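Long-range contacts in sphingomyelinase C (Streptomyces griseocarneus, PDB 7CNE), which belongs to the endonuclease/exonuclease/phosphatase family and has the two-sheet alpha/beta architecture of DNase I-like proteins: residues A[106-111]-A[137-142]; A[141-146]-A[185-190]; A[197-202]-A[243-248]; A[214-219]-A[261-266]. One frame throughout, in Å; residues are numbered along the deposited sequence.

Overall arrangement
The four contacts span both beta sheets of the sandwich. Contacts 1 and 2 adjoin, their centres 10 Å apart, sharing Gly-141 and Thr-142 at a hairpin turn; together they tie four successive strands of the six-stranded sheet. Contact 4 pairs the edge strand 218-221 of the seven-stranded sheet with its neighbour 261-265 and touches contact 2 across the sandwich, where Met-190 SD is 3.7 Å from Trp-261 CH2. Contacts 3 and 4 alternate along the chain, with centres 13 Å apart, and are joined by a salt bridge from Arg-219 NE to Asp-245 OD2 (2.6 Å). Contact 3, about 30 Å from contact 1 between centres, approaches a bound succinic acid, about 4 Å from the side chain of Leu-246.

Contact 1: residues A[106-111]-A[137-142]; sequences SKWPIV and LNVGGT
With CG set beside its own backbone N (chi1 -55°), Trp-108 lays its indole across Val-139, whose CG1 branch, anti to the backbone N, rises over the ring. This is a CH-pi contact: CG1 of Val-139 is 3.6 Å from the centroid of the six-membered ring of Trp-108, 16° off its normal. The CG2 branch of Val-139 meets the root of the indole instead, so a beta-branched residue serves both parts of the tryptophan. Lys-107 CG lies toward the rim of the other ring face, and NE1 is hydrogen-bonded to Asp-47.

Beyond the ring, Asn-138 N donates to Pro-109 O at 3.0 Å, an almost straight bond (168°). Proline has no N-H to give, but its carbonyl is as good an acceptor as any. Leu-137 wedges its CD2 between Ser-106 OG (3.5 Å) and Ile-110 CG1 (3.6 Å). Ser-106 OG donates to a lone pair of Trp-108 O over 2.7 Å, a bond that spans Lys-107 and is consistent with a well-held bend there. Ile-110 and Leu-137 form an antiparallel non-hydrogen-bonded pair.

Gly-140 and Gly-141, both with positive phi, complete a type I' turn from Val-139 to Thr-142. The whole is a tight beta hairpin meeting the connection from strand 103-106 to strand 110-117, where the chain crosses between the two sheets of a DNase I-like sandwich.

Contact 2: residues A[141-146]-A[185-190]; sequences GTRVHV and ADEQVM
Glu-187 stands at roughly a right angle to strand 142-146, on the face that carries Arg-143 and His-145, and its atoms can be followed outward in turn. Glu-187 CB sits 3.8 Å from Arg-143 O, and CG passes near the same carbonyl and near OG1 of Thr-142. Because the chain beyond CG is fully extended (chi2 178°), Glu-187 CD is carried on to the CB of Arg-143, 3.9 Å away. OE1 then lies alongside the aliphatic part of that arginine. Glu-187 OE2 takes the N-H of His-145 NE2 at 2.8 Å in a nearly straight bond (170°). The donor comes to the anti side of the carboxylate, tilted from its plane by 22°, while the oxygen lies close to the plane of the imidazole. A water bridges OE2 to Arg-143 NH1, so the guanidinium is tied to the acid indirectly. With ND1 bonded to Tyr-134, the histidine is held at both nitrogens and its ring rotation is fixed; a residue with two ring nitrogens suits this place.

The backbones pair in parallel: His-145 N donates to Gln-188 O at 2.8 Å, and Met-190 N to His-145 O at 2.9 Å. Where the strands spread at the start of the pairing, a second water accepts from Gln-188 N and donates to Arg-143 O. On the face carrying Val-144 and Val-146, the flexible Met-190 bends its CE against Val-144 CG1 (3.6 Å). Strand 142-150, helix 162-180 and strand 188-192 make a beta-alpha-beta crossover, and this contact is the parallel strand pair within it.

Contact 3: residues A[197-202]-A[243-248]; sequences VDSHSA and REDLDY
Tyr-248 and Asp-245 clasp the backbone of Val-197 and Ser-199 at the tight end of this contact. The phenol OH of Tyr-248 donates to Val-197 O over 2.6 Å, approaching from above the carbonyl plane, with the carbonyl oxygen near the plane of the ring at its edge. Ser-199 is held twice by Asp-245: its N donates to the backbone O at 2.9 Å, in the carbonyl plane, and its OG to the carboxylate OD2 at 2.6 Å, on the anti lone pair. A chi1 of 71°, which places OG between backbone N and carbonyl carbon, points the small hydroxyl at that acid. Leu-246 lays CD2 against the peptide between Val-197 and Asp-198, 3.6 Å from Val-197 C.

The other end is looser and wetter. Asp-198 and Glu-244 stack their carboxylates in nearly parallel planes, with Asp-198 OD2 4.7 Å from Glu-244 OE2. Water donates to Asp-198 OD2 from two sites, one water also bonding Arg-243 O and the other, weakly, Glu-244. The imidazole of His-200 gives a longer bond from ND1 to Asp-198 OD1 (3.3 Å), within a type I turn that ends at Ser-201, just before helix 203-211.

Three acids thus gather where the loop crosses the approach to strand 247-251. Asp-245 OD2 also meets Arg-219 in a salt bridge, which probably offsets part of this negative charge, while the two waters and the N-H of His-200 give Asp-198 hydrogen-bond donors.

Contact 4: residues A[214-219]-A[261-266]; sequences APADSR and WRNTVV
Trp-261 O is gripped by two successive amides of the opposite segment: Ser-218 N donates over 3.3 Å, and Asp-217 N, though at 2.8 Å, only through a weak, strongly bent bond. Asp-217 answers in the other direction as well, its OD2 accepting from Trp-261 N at 2.8 Å on the anti lone pair. A short acidic side chain is well suited here, for its carboxylate can accept the N-H of Trp-261, the first of strand 261-265, while its own N-H turns to the carbonyl of the same tryptophan. Next to it the CB of Ala-216 packs near the indole at CD1.

Further along, Asn-263 N donates to Ser-218 O (3.1 Å), giving a parallel pairing. On the face bearing Ser-218 and Arg-262, the arginine bends at chi3 (-71°) and brings NE back to Ser-218 OG at 2.9 Å, the hydroxyl lying at the guanidinium edge and tilted somewhat from its plane.

On the other face Arg-219 runs out extended. Val-265 CG2 lies over one face of its guanidinium, 3.6 Å from NH2, and a water, 3.0 Å from Arg-219 NH1, links that nitrogen to Asn-263 OD1. The long arm also reaches Asp-245 through NE and Asp-247 O through NH2. Asn-263 uses both ends of its amide: ND2 donates to Arg-262 O, and OD1 takes the N-H of Val-249, whose carbonyl bonds Trp-261 NE1. Strand 218-221 is the outermost on this side of the seven-stranded sheet, and Arg-219, Trp-261 and Asn-263 face strand 247-251 of the second sheet, making polar links across a DNase I-like beta sandwich.

Contact 1: residues A[106-111]-A[137-142]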
loop_
_atom_site.group_PDB
_atom_site.type_symbol
_atom_site.label_atom_id
_atom_site.label_comp_id
_atom_site.label_asym_id
_atom_site.label_seq_id
_atom_site.Cartn_x
_atom_site.Cartn_y
_atom_site.Cartn_z
ATOM N N SER A 106 3.482 1.189 -12.760
ATOM C CA SER A 106 2.504 0.765 -13.746
ATOM C C SER A 106 3.186 0.340 -15.035
ATOM O O SER A 106 4.086 1.027 -15.523
ATOM C CB SER A 106 1.509 1.898 -14.028
ATOM O OG SER A 106 0.588 1.519 -15.023
ATOM N N LYS A 107 2.735 -0.794 -15.572
ATOM C CA LYS A 107 3.083 -1.213 -16.923
ATOM C C LYS A 107 2.488 -0.277 -17.973
ATOM O O LYS A 107 3.051 -0.126 -19.066
ATOM C CB LYS A 107 2.598 -2.659 -17.114
ATOM C CG LYS A 107 2.572 -3.163 -18.532
ATOM C CD LYS A 107 2.093 -4.603 -18.580
ATOM C CE LYS A 107 2.118 -5.111 -20.006
ATOM N NZ LYS A 107 1.646 -6.513 -20.056
ATOM N N TRP A 108 1.373 0.377 -17.655
ATOM C CA TRP A 108 0.540 1.188 -18.533
ATOM C C TRP A 108 0.793 2.676 -18.316
ATOM O O TRP A 108 1.023 3.104 -17.183
ATOM C CB TRP A 108 -0.936 0.864 -18.288
ATOM C CG TRP A 108 -1.170 -0.612 -18.461
ATOM C CD1 TRP A 108 -1.171 -1.573 -17.486
ATOM C CD2 TRP A 108 -1.386 -1.295 -19.696
ATOM N NE1 TRP A 108 -1.378 -2.820 -18.048
ATOM C CE2 TRP A 108 -1.520 -2.670 -19.401
ATOM C CE3 TRP A 108 -1.486 -0.878 -21.029
ATOM C CZ2 TRP A 108 -1.754 -3.629 -20.392
ATOM C CZ3 TRP A 108 -1.718 -1.837 -22.011
ATOM C CH2 TRP A 108 -1.849 -3.190 -21.685
ATOM N N PRO A 109 0.762 3.452 -19.403
ATOM C CA PRO A 109 1.080 4.884 -19.314
ATOM C C PRO A 109 0.218 5.612 -18.295
ATOM O O PRO A 109 -0.993 5.390 -18.198
ATOM C CB PRO A 109 0.803 5.397 -20.733
ATOM C CG PRO A 109 1.025 4.184 -21.604
ATOM C CD PRO A 109 0.487 3.030 -20.789
ATOM N N ILE A 110 0.856 6.515 -17.556
ATOM C CA ILE A 110 0.162 7.348 -16.580
ATOM C C ILE A 110 -0.293 8.623 -17.277
ATOM O O ILE A 110 0.525 9.360 -17.835
ATOM C CB ILE A 110 1.058 7.668 -15.374
ATOM C CG1 ILE A 110 1.253 6.418 -14.509
ATOM C CG2 ILE A 110 0.443 8.794 -14.563
ATOM C CD1 ILE A 110 2.305 6.586 -13.390
ATOM N N VAL A 111 -1.605 8.866 -17.254
ATOM C CA VAL A 111 -2.177 10.069 -17.850
ATOM C C VAL A 111 -2.134 11.225 -16.860
ATOM O O VAL A 111 -1.934 12.381 -17.245
ATOM C CB VAL A 111 -3.618 9.777 -18.327
ATOM C CG1 VAL A 111 -4.312 11.041 -18.810
ATOM C CG2 VAL A 111 -3.612 8.701 -19.424
ATOM N N LEU A 137 -4.577 5.751 -15.447
ATOM C CA LEU A 137 -3.822 4.977 -16.422
ATOM C C LEU A 137 -4.588 4.867 -17.731
ATOM O O LEU A 137 -5.818 4.794 -17.743
ATOM C CB LEU A 137 -3.530 3.575 -15.892
ATOM C CG LEU A 137 -2.995 3.530 -14.454
ATOM C CD1 LEU A 137 -2.931 2.096 -13.980
ATOM C CD2 LEU A 137 -1.622 4.212 -14.347
ATOM N N ASN A 138 -3.839 4.825 -18.835
ATOM C CA ASN A 138 -4.392 4.549 -20.156
ATOM C C ASN A 138 -4.127 3.084 -20.498
ATOM O O ASN A 138 -2.970 2.679 -20.661
ATOM C CB ASN A 138 -3.789 5.474 -21.208
ATOM C CG ASN A 138 -4.609 5.495 -22.465
ATOM O OD1 ASN A 138 -4.454 4.635 -23.345
ATOM N ND2 ASN A 138 -5.528 6.443 -22.542
ATOM N N VAL A 139 -5.200 2.294 -20.588
ATOM C CA VAL A 139 -5.148 0.838 -20.730
ATOM C C VAL A 139 -6.227 0.435 -21.721
ATOM O O VAL A 139 -7.404 0.711 -21.484
ATOM C CB VAL A 139 -5.412 0.091 -19.406
ATOM C CG1 VAL A 139 -4.841 -1.330 -19.465
ATOM C CG2 VAL A 139 -4.930 0.859 -18.196
ATOM N N GLY A 140 -5.842 -0.249 -22.799
ATOM C CA GLY A 140 -6.811 -0.826 -23.722
ATOM C C GLY A 140 -7.858 0.145 -24.236
ATOM O O GLY A 140 -9.057 -0.160 -24.231
ATOM N N GLY A 141 -7.420 1.331 -24.650
ATOM C CA GLY A 141 -8.326 2.310 -25.216
ATOM C C GLY A 141 -9.205 3.040 -24.229
ATOM O O GLY A 141 -10.144 3.724 -24.653
ATOM N N THR A 142 -8.949 2.921 -22.932
ATOM C CA THR A 142 -9.772 3.624 -21.955
ATOM C C THR A 142 -8.912 3.948 -20.736
ATOM O O THR A 142 -7.691 3.762 -20.747
ATOM C CB THR A 142 -11.018 2.803 -21.604
ATOM O OG1 THR A 142 -11.932 3.620 -20.860
ATOM C CG2 THR A 142 -10.650 1.569 -20.785
#

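Contact 2: residues A[141-146]-A[185-190]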
loop_
_atom_site.group_PDB
_atom_site.type_symbol
_atom_site.label_atom_id
_atom_site.label_comp_id
_atom_site.label_asym_id
_atom_site.label_seq_id
_atom_site.Cartn_x
_atom_site.Cartn_y
_atom_site.Cartn_z
ATOM N N GLY A 141 -7.420 1.331 -24.650
ATOM C CA GLY A 141 -8.326 2.310 -25.216
ATOM C C GLY A 141 -9.205 3.040 -24.229
ATOM O O GLY A 141 -10.144 3.724 -24.653
ATOM N N THR A 142 -8.949 2.921 -22.932
ATOM C CA THR A 142 -9.772 3.624 -21.955
ATOM C C THR A 142 -8.912 3.948 -20.736
ATOM O O THR A 142 -7.691 3.762 -20.747
ATOM C CB THR A 142 -11.018 2.803 -21.604
ATOM O OG1 THR A 142 -11.932 3.620 -20.860
ATOM C CG2 THR A 142 -10.650 1.569 -20.785
ATOM N N ARG A 143 -9.550 4.450 -19.686
ATOM C CA ARG A 143 -8.851 4.912 -18.500
ATOM C C ARG A 143 -9.195 4.032 -17.313
ATOM O O ARG A 143 -10.324 3.545 -17.193
ATOM C CB ARG A 143 -9.198 6.368 -18.186
ATOM C CG ARG A 143 -8.698 7.342 -19.228
ATOM C CD ARG A 143 -9.284 8.720 -18.987
ATOM N NE ARG A 143 -8.567 9.743 -19.737
ATOM C CZ ARG A 143 -8.699 11.049 -19.525
ATOM N NH1 ARG A 143 -9.521 11.481 -18.576
ATOM N NH2 ARG A 143 -8.012 11.918 -20.257
ATOM N N VAL A 144 -8.209 3.830 -16.444
ATOM C CA VAL A 144 -8.374 3.107 -15.188
ATOM C C VAL A 144 -7.802 3.986 -14.084
ATOM O O VAL A 144 -6.693 4.518 -14.223
ATOM C CB VAL A 144 -7.665 1.739 -15.227
ATOM C CG1 VAL A 144 -7.664 1.093 -13.854
ATOM C CG2 VAL A 144 -8.333 0.829 -16.266
ATOM N N HIS A 145 -8.552 4.148 -12.998
ATOM C CA HIS A 145 -8.166 5.025 -11.901
ATOM C C HIS A 145 -7.732 4.179 -10.716
ATOM O O HIS A 145 -8.424 3.223 -10.342
ATOM C CB HIS A 145 -9.322 5.954 -11.504
ATOM C CG HIS A 145 -9.905 6.709 -12.655
ATOM N ND1 HIS A 145 -9.750 8.072 -12.806
ATOM C CD2 HIS A 145 -10.615 6.287 -13.728
ATOM C CE1 HIS A 145 -10.347 8.458 -13.919
ATOM N NE2 HIS A 145 -10.877 7.394 -14.498
ATOM N N VAL A 146 -6.591 4.528 -10.124
ATOM C CA VAL A 146 -6.062 3.804 -8.974
ATOM C C VAL A 146 -5.730 4.809 -7.888
ATOM O O VAL A 146 -5.063 5.812 -8.158
ATOM C CB VAL A 146 -4.815 2.973 -9.335
ATOM C CG1 VAL A 146 -4.281 2.254 -8.097
ATOM C CG2 VAL A 146 -5.140 1.970 -10.420
ATOM N N ALA A 185 -18.851 6.499 -14.869
ATOM C CA ALA A 185 -19.162 5.206 -14.262
ATOM C C ALA A 185 -18.604 4.045 -15.073
ATOM O O ALA A 185 -18.351 2.969 -14.521
ATOM C CB ALA A 185 -20.673 5.055 -14.092
ATOM N N ASP A 186 -18.395 4.237 -16.373
ATOM C CA ASP A 186 -17.863 3.172 -17.211
ATOM C C ASP A 186 -16.352 3.008 -17.073
ATOM O O ASP A 186 -15.782 2.142 -17.742
ATOM C CB ASP A 186 -18.224 3.433 -18.674
ATOM C CG ASP A 186 -17.406 4.552 -19.275
ATOM O OD1 ASP A 186 -17.573 5.706 -18.848
ATOM O OD2 ASP A 186 -16.562 4.276 -20.153
ATOM N N GLU A 187 -15.694 3.805 -16.228
ATOM C CA GLU A 187 -14.263 3.690 -15.981
ATOM C C GLU A 187 -14.014 3.108 -14.593
ATOM O O GLU A 187 -14.674 3.498 -13.621
ATOM C CB GLU A 187 -13.587 5.061 -16.126
ATOM C CG GLU A 187 -13.678 5.579 -17.555
ATOM C CD GLU A 187 -13.068 6.955 -17.758
ATOM O OE1 GLU A 187 -13.122 7.422 -18.911
ATOM O OE2 GLU A 187 -12.540 7.566 -16.792
ATOM N N GLN A 188 -13.070 2.167 -14.510
ATOM C CA GLN A 188 -12.768 1.487 -13.251
ATOM C C GLN A 188 -12.055 2.410 -12.274
ATOM O O GLN A 188 -11.198 3.211 -12.658
ATOM C CB GLN A 188 -11.863 0.278 -13.473
ATOM C CG GLN A 188 -12.432 -0.868 -14.216
ATOM C CD GLN A 188 -11.344 -1.862 -14.545
ATOM O OE1 GLN A 188 -10.857 -2.581 -13.669
ATOM N NE2 GLN A 188 -10.919 -1.869 -15.795
ATOM N N VAL A 189 -12.372 2.246 -10.993
ATOM C CA VAL A 189 -11.732 2.986 -9.910
ATOM C C VAL A 189 -11.404 1.983 -8.812
ATOM O O VAL A 189 -12.313 1.410 -8.207
ATOM C CB VAL A 189 -12.610 4.110 -9.352
ATOM C CG1 VAL A 189 -11.786 4.932 -8.346
ATOM C CG2 VAL A 189 -13.167 4.979 -10.488
ATOM N N MET A 190 -10.115 1.763 -8.562
ATOM C CA MET A 190 -9.656 0.824 -7.551
ATOM C C MET A 190 -8.927 1.555 -6.428
ATOM O O MET A 190 -8.189 2.514 -6.670
ATOM C CB MET A 190 -8.720 -0.228 -8.153
ATOM C CG MET A 190 -9.421 -1.250 -9.032
ATOM S SD MET A 190 -8.237 -2.384 -9.806
ATOM C CE MET A 190 -7.737 -1.410 -11.229
HETATM O O HOH W 1 -11.869 1.279 -16.922
HETATM O O HOH W 2 -11.667 10.263 -16.831
#

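Contact 3: residues A[197-202]-A[243-248]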
loop_
_atom_site.group_PDB
_atom_site.type_symbol
_atom_site.label_atom_id
_atom_site.label_comp_id
_atom_site.label_asym_id
_atom_site.label_seq_id
_atom_site.Cartn_x
_atom_site.Cartn_y
_atom_site.Cartn_z
ATOM N N VAL A 197 -7.096 -2.313 8.260
ATOM C CA VAL A 197 -8.390 -2.799 8.726
ATOM C C VAL A 197 -8.392 -4.319 8.603
ATOM O O VAL A 197 -8.232 -4.857 7.497
ATOM C CB VAL A 197 -9.548 -2.197 7.911
ATOM C CG1 VAL A 197 -10.875 -2.828 8.322
ATOM C CG2 VAL A 197 -9.591 -0.678 8.067
ATOM N N ASP A 198 -8.607 -5.007 9.721
ATOM C CA ASP A 198 -8.633 -6.471 9.723
ATOM C C ASP A 198 -9.902 -6.989 9.051
ATOM O O ASP A 198 -11.017 -6.677 9.485
ATOM C CB ASP A 198 -8.535 -6.988 11.155
ATOM C CG ASP A 198 -8.403 -8.503 11.227
ATOM O OD1 ASP A 198 -7.955 -9.131 10.243
ATOM O OD2 ASP A 198 -8.761 -9.065 12.281
ATOM N N SER A 199 -9.731 -7.805 8.001
ATOM C CA SER A 199 -10.876 -8.360 7.286
ATOM C C SER A 199 -11.736 -9.230 8.184
ATOM O O SER A 199 -12.921 -9.416 7.897
ATOM C CB SER A 199 -10.416 -9.185 6.076
ATOM O OG SER A 199 -9.815 -10.398 6.496
ATOM N N HIS A 200 -11.167 -9.757 9.257
ATOM C CA HIS A 200 -11.893 -10.614 10.183
ATOM C C HIS A 200 -12.648 -9.835 11.255
ATOM O O HIS A 200 -13.261 -10.458 12.125
ATOM C CB HIS A 200 -10.917 -11.595 10.831
ATOM C CG HIS A 200 -10.192 -12.451 9.840
ATOM N ND1 HIS A 200 -8.924 -12.155 9.388
ATOM C CD2 HIS A 200 -10.560 -13.593 9.208
ATOM C CE1 HIS A 200 -8.543 -13.076 8.518
ATOM N NE2 HIS A 200 -9.517 -13.959 8.391
ATOM N N SER A 201 -12.646 -8.504 11.199
ATOM C CA SER A 201 -13.238 -7.666 12.234
ATOM C C SER A 201 -14.445 -6.905 11.700
ATOM O O SER A 201 -14.678 -6.824 10.490
ATOM C CB SER A 201 -12.210 -6.669 12.776
ATOM O OG SER A 201 -11.954 -5.673 11.796
ATOM N N ALA A 202 -15.200 -6.310 12.637
ATOM C CA ALA A 202 -16.357 -5.495 12.272
ATOM C C ALA A 202 -15.962 -4.245 11.488
ATOM O O ALA A 202 -16.772 -3.720 10.716
ATOM C CB ALA A 202 -17.137 -5.093 13.528
ATOM N N ARG A 243 -2.871 -12.232 14.832
ATOM C CA ARG A 243 -2.747 -12.196 13.384
ATOM C C ARG A 243 -3.927 -11.435 12.793
ATOM O O ARG A 243 -5.068 -11.611 13.225
ATOM C CB ARG A 243 -2.695 -13.626 12.840
ATOM C CG ARG A 243 -1.819 -14.538 13.698
ATOM C CD ARG A 243 -2.227 -15.982 13.566
ATOM N NE ARG A 243 -1.826 -16.529 12.282
ATOM C CZ ARG A 243 -1.711 -17.828 12.030
ATOM N NH1 ARG A 243 -1.974 -18.711 12.990
ATOM N NH2 ARG A 243 -1.348 -18.239 10.819
ATOM N N GLU A 244 -3.656 -10.558 11.819
ATOM C CA GLU A 244 -4.734 -9.855 11.134
ATOM C C GLU A 244 -4.456 -9.794 9.635
ATOM O O GLU A 244 -3.464 -10.327 9.128
ATOM C CB GLU A 244 -4.993 -8.454 11.719
ATOM C CG GLU A 244 -4.760 -8.337 13.217
ATOM C CD GLU A 244 -5.148 -6.983 13.801
ATOM O OE1 GLU A 244 -5.064 -5.957 13.102
ATOM O OE2 GLU A 244 -5.562 -6.965 14.980
ATOM N N ASP A 245 -5.372 -9.150 8.924
ATOM C CA ASP A 245 -5.496 -9.306 7.477
ATOM C C ASP A 245 -5.876 -7.940 6.919
ATOM O O ASP A 245 -7.060 -7.585 6.910
ATOM C CB ASP A 245 -6.549 -10.363 7.159
ATOM C CG ASP A 245 -6.570 -10.747 5.715
ATOM O OD1 ASP A 245 -5.489 -10.736 5.081
ATOM O OD2 ASP A 245 -7.676 -11.051 5.209
ATOM N N LEU A 246 -4.874 -7.194 6.427
ATOM C CA LEU A 246 -4.957 -5.740 6.345
ATOM C C LEU A 246 -4.888 -5.136 4.946
ATOM O O LEU A 246 -5.087 -3.918 4.822
ATOM C CB LEU A 246 -3.830 -5.107 7.186
ATOM C CG LEU A 246 -3.720 -5.568 8.643
ATOM C CD1 LEU A 246 -2.530 -4.900 9.351
ATOM C CD2 LEU A 246 -5.022 -5.243 9.330
ATOM N N ASP A 247 -4.611 -5.919 3.903
ATOM C CA ASP A 247 -4.190 -5.392 2.606
ATOM C C ASP A 247 -5.208 -5.761 1.527
ATOM O O ASP A 247 -5.645 -6.911 1.455
ATOM C CB ASP A 247 -2.792 -5.930 2.265
ATOM C CG ASP A 247 -1.747 -5.567 3.336
ATOM O OD1 ASP A 247 -1.346 -4.383 3.398
ATOM O OD2 ASP A 247 -1.329 -6.455 4.123
ATOM N N TYR A 248 -5.585 -4.784 0.691
ATOM C CA TYR A 248 -6.746 -4.910 -0.185
ATOM C C TYR A 248 -6.518 -4.220 -1.523
ATOM O O TYR A 248 -5.755 -3.258 -1.622
ATOM C CB TYR A 248 -7.998 -4.274 0.437
ATOM C CG TYR A 248 -8.393 -4.787 1.807
ATOM C CD1 TYR A 248 -7.875 -4.209 2.966
ATOM C CD2 TYR A 248 -9.322 -5.821 1.939
ATOM C CE1 TYR A 248 -8.258 -4.658 4.226
ATOM C CE2 TYR A 248 -9.716 -6.277 3.197
ATOM C CZ TYR A 248 -9.175 -5.684 4.337
ATOM O OH TYR A 248 -9.534 -6.131 5.594
HETATM O O HOH W 3 -7.695 -11.555 12.930
HETATM O O HOH W 4 -8.781 -7.527 14.671
#

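Contact 4: residues A[214-219]-A[261-266]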
loop_
_atom_site.group_PDB
_atom_site.type_symbol
_atom_site.label_atom_id
_atom_site.label_comp_id
_atom_site.label_asym_id
_atom_site.label_seq_id
_atom_site.Cartn_x
_atom_site.Cartn_y
_atom_site.Cartn_z
ATOM N N ALA A 214 -16.847 -1.814 -3.239
ATOM C CA ALA A 214 -17.436 -3.145 -3.396
ATOM C C ALA A 214 -16.495 -4.198 -2.817
ATOM O O ALA A 214 -15.286 -4.136 -3.054
ATOM C CB ALA A 214 -17.711 -3.443 -4.866
ATOM N N PRO A 215 -16.992 -5.150 -2.031
ATOM C CA PRO A 215 -16.119 -6.240 -1.587
ATOM C C PRO A 215 -15.662 -7.045 -2.787
ATOM O O PRO A 215 -16.335 -7.089 -3.822
ATOM C CB PRO A 215 -17.016 -7.072 -0.660
ATOM C CG PRO A 215 -18.400 -6.785 -1.130
ATOM C CD PRO A 215 -18.385 -5.344 -1.593
ATOM N N ALA A 216 -14.481 -7.638 -2.666
ATOM C CA ALA A 216 -14.061 -8.596 -3.674
ATOM C C ALA A 216 -15.055 -9.749 -3.695
ATOM O O ALA A 216 -15.682 -10.070 -2.683
ATOM C CB ALA A 216 -12.646 -9.106 -3.381
ATOM N N ASP A 217 -15.230 -10.351 -4.871
ATOM C CA ASP A 217 -16.070 -11.540 -4.945
ATOM C C ASP A 217 -15.468 -12.692 -4.151
ATOM O O ASP A 217 -16.200 -13.555 -3.658
ATOM C CB ASP A 217 -16.289 -11.924 -6.406
ATOM C CG ASP A 217 -17.061 -10.859 -7.166
ATOM O OD1 ASP A 217 -18.219 -10.594 -6.790
ATOM O OD2 ASP A 217 -16.501 -10.265 -8.117
ATOM N N SER A 218 -14.144 -12.716 -3.995
ATOM C CA SER A 218 -13.521 -13.710 -3.139
ATOM C C SER A 218 -12.205 -13.164 -2.621
ATOM O O SER A 218 -11.511 -12.417 -3.316
ATOM C CB SER A 218 -13.300 -15.053 -3.855
ATOM O OG SER A 218 -12.455 -14.935 -4.978
ATOM N N ARG A 219 -11.897 -13.511 -1.378
ATOM C CA ARG A 219 -10.600 -13.235 -0.779
ATOM C C ARG A 219 -9.965 -14.589 -0.486
ATOM O O ARG A 219 -10.453 -15.341 0.369
ATOM C CB ARG A 219 -10.730 -12.371 0.477
ATOM C CG ARG A 219 -9.373 -11.849 0.989
ATOM C CD ARG A 219 -9.507 -10.847 2.155
ATOM N NE ARG A 219 -8.184 -10.513 2.677
ATOM C CZ ARG A 219 -7.396 -9.559 2.181
ATOM N NH1 ARG A 219 -7.807 -8.813 1.160
ATOM N NH2 ARG A 219 -6.195 -9.345 2.720
ATOM N N TRP A 261 -13.907 -10.667 -9.163
ATOM C CA TRP A 261 -12.714 -9.987 -8.682
ATOM C C TRP A 261 -12.215 -10.643 -7.403
ATOM O O TRP A 261 -12.983 -10.849 -6.456
ATOM C CB TRP A 261 -13.026 -8.515 -8.440
ATOM C CG TRP A 261 -11.848 -7.698 -8.052
ATOM C CD1 TRP A 261 -11.562 -7.200 -6.810
ATOM C CD2 TRP A 261 -10.799 -7.254 -8.919
ATOM N NE1 TRP A 261 -10.384 -6.480 -6.853
ATOM C CE2 TRP A 261 -9.901 -6.496 -8.136
ATOM C CE3 TRP A 261 -10.526 -7.435 -10.283
ATOM C CZ2 TRP A 261 -8.760 -5.914 -8.670
ATOM C CZ3 TRP A 261 -9.396 -6.859 -10.813
ATOM C CH2 TRP A 261 -8.519 -6.110 -10.009
ATOM N N ARG A 262 -10.922 -10.948 -7.363
ATOM C CA ARG A 262 -10.315 -11.659 -6.248
ATOM C C ARG A 262 -9.174 -10.840 -5.640
ATOM O O ARG A 262 -8.482 -10.096 -6.340
ATOM C CB ARG A 262 -9.800 -13.037 -6.725
ATOM C CG ARG A 262 -9.021 -13.848 -5.684
ATOM C CD ARG A 262 -8.786 -15.284 -6.180
ATOM N NE ARG A 262 -10.032 -16.051 -6.186
ATOM C CZ ARG A 262 -10.111 -17.370 -6.338
ATOM N NH1 ARG A 262 -9.012 -18.094 -6.533
ATOM N NH2 ARG A 262 -11.297 -17.962 -6.311
ATOM N N ASN A 263 -8.999 -10.963 -4.323
ATOM C CA ASN A 263 -7.756 -10.602 -3.633
ATOM C C ASN A 263 -7.147 -11.899 -3.110
ATOM O O ASN A 263 -7.793 -12.606 -2.327
ATOM C CB ASN A 263 -7.990 -9.653 -2.444
ATOM C CG ASN A 263 -8.339 -8.213 -2.845
ATOM O OD1 ASN A 263 -8.386 -7.332 -1.978
ATOM N ND2 ASN A 263 -8.604 -7.971 -4.128
ATOM N N THR A 264 -5.919 -12.210 -3.513
ATOM C CA THR A 264 -5.227 -13.403 -3.027
ATOM C C THR A 264 -4.043 -12.998 -2.156
ATOM O O THR A 264 -3.152 -12.269 -2.608
ATOM C CB THR A 264 -4.757 -14.282 -4.187
ATOM O OG1 THR A 264 -5.886 -14.629 -4.992
ATOM C CG2 THR A 264 -4.117 -15.558 -3.658
ATOM N N VAL A 265 -4.043 -13.462 -0.909
ATOM C CA VAL A 265 -2.908 -13.261 -0.014
ATOM C C VAL A 265 -1.885 -14.352 -0.311
ATOM O O VAL A 265 -2.189 -15.544 -0.198
ATOM C CB VAL A 265 -3.346 -13.295 1.456
ATOM C CG1 VAL A 265 -2.172 -12.920 2.375
ATOM C CG2 VAL A 265 -4.556 -12.364 1.685
ATOM N N VAL A 266 -0.681 -13.956 -0.702
ATOM C CA VAL A 266 0.316 -14.885 -1.229
ATOM C C VAL A 266 1.432 -15.009 -0.202
ATOM O O VAL A 266 2.225 -14.077 -0.020
ATOM C CB VAL A 266 0.866 -14.425 -2.585
ATOM C CG1 VAL A 266 2.002 -15.326 -3.016
ATOM C CG2 VAL A 266 -0.239 -14.398 -3.644
HETATM O O HOH W 5 -10.455 -8.513 -0.205
#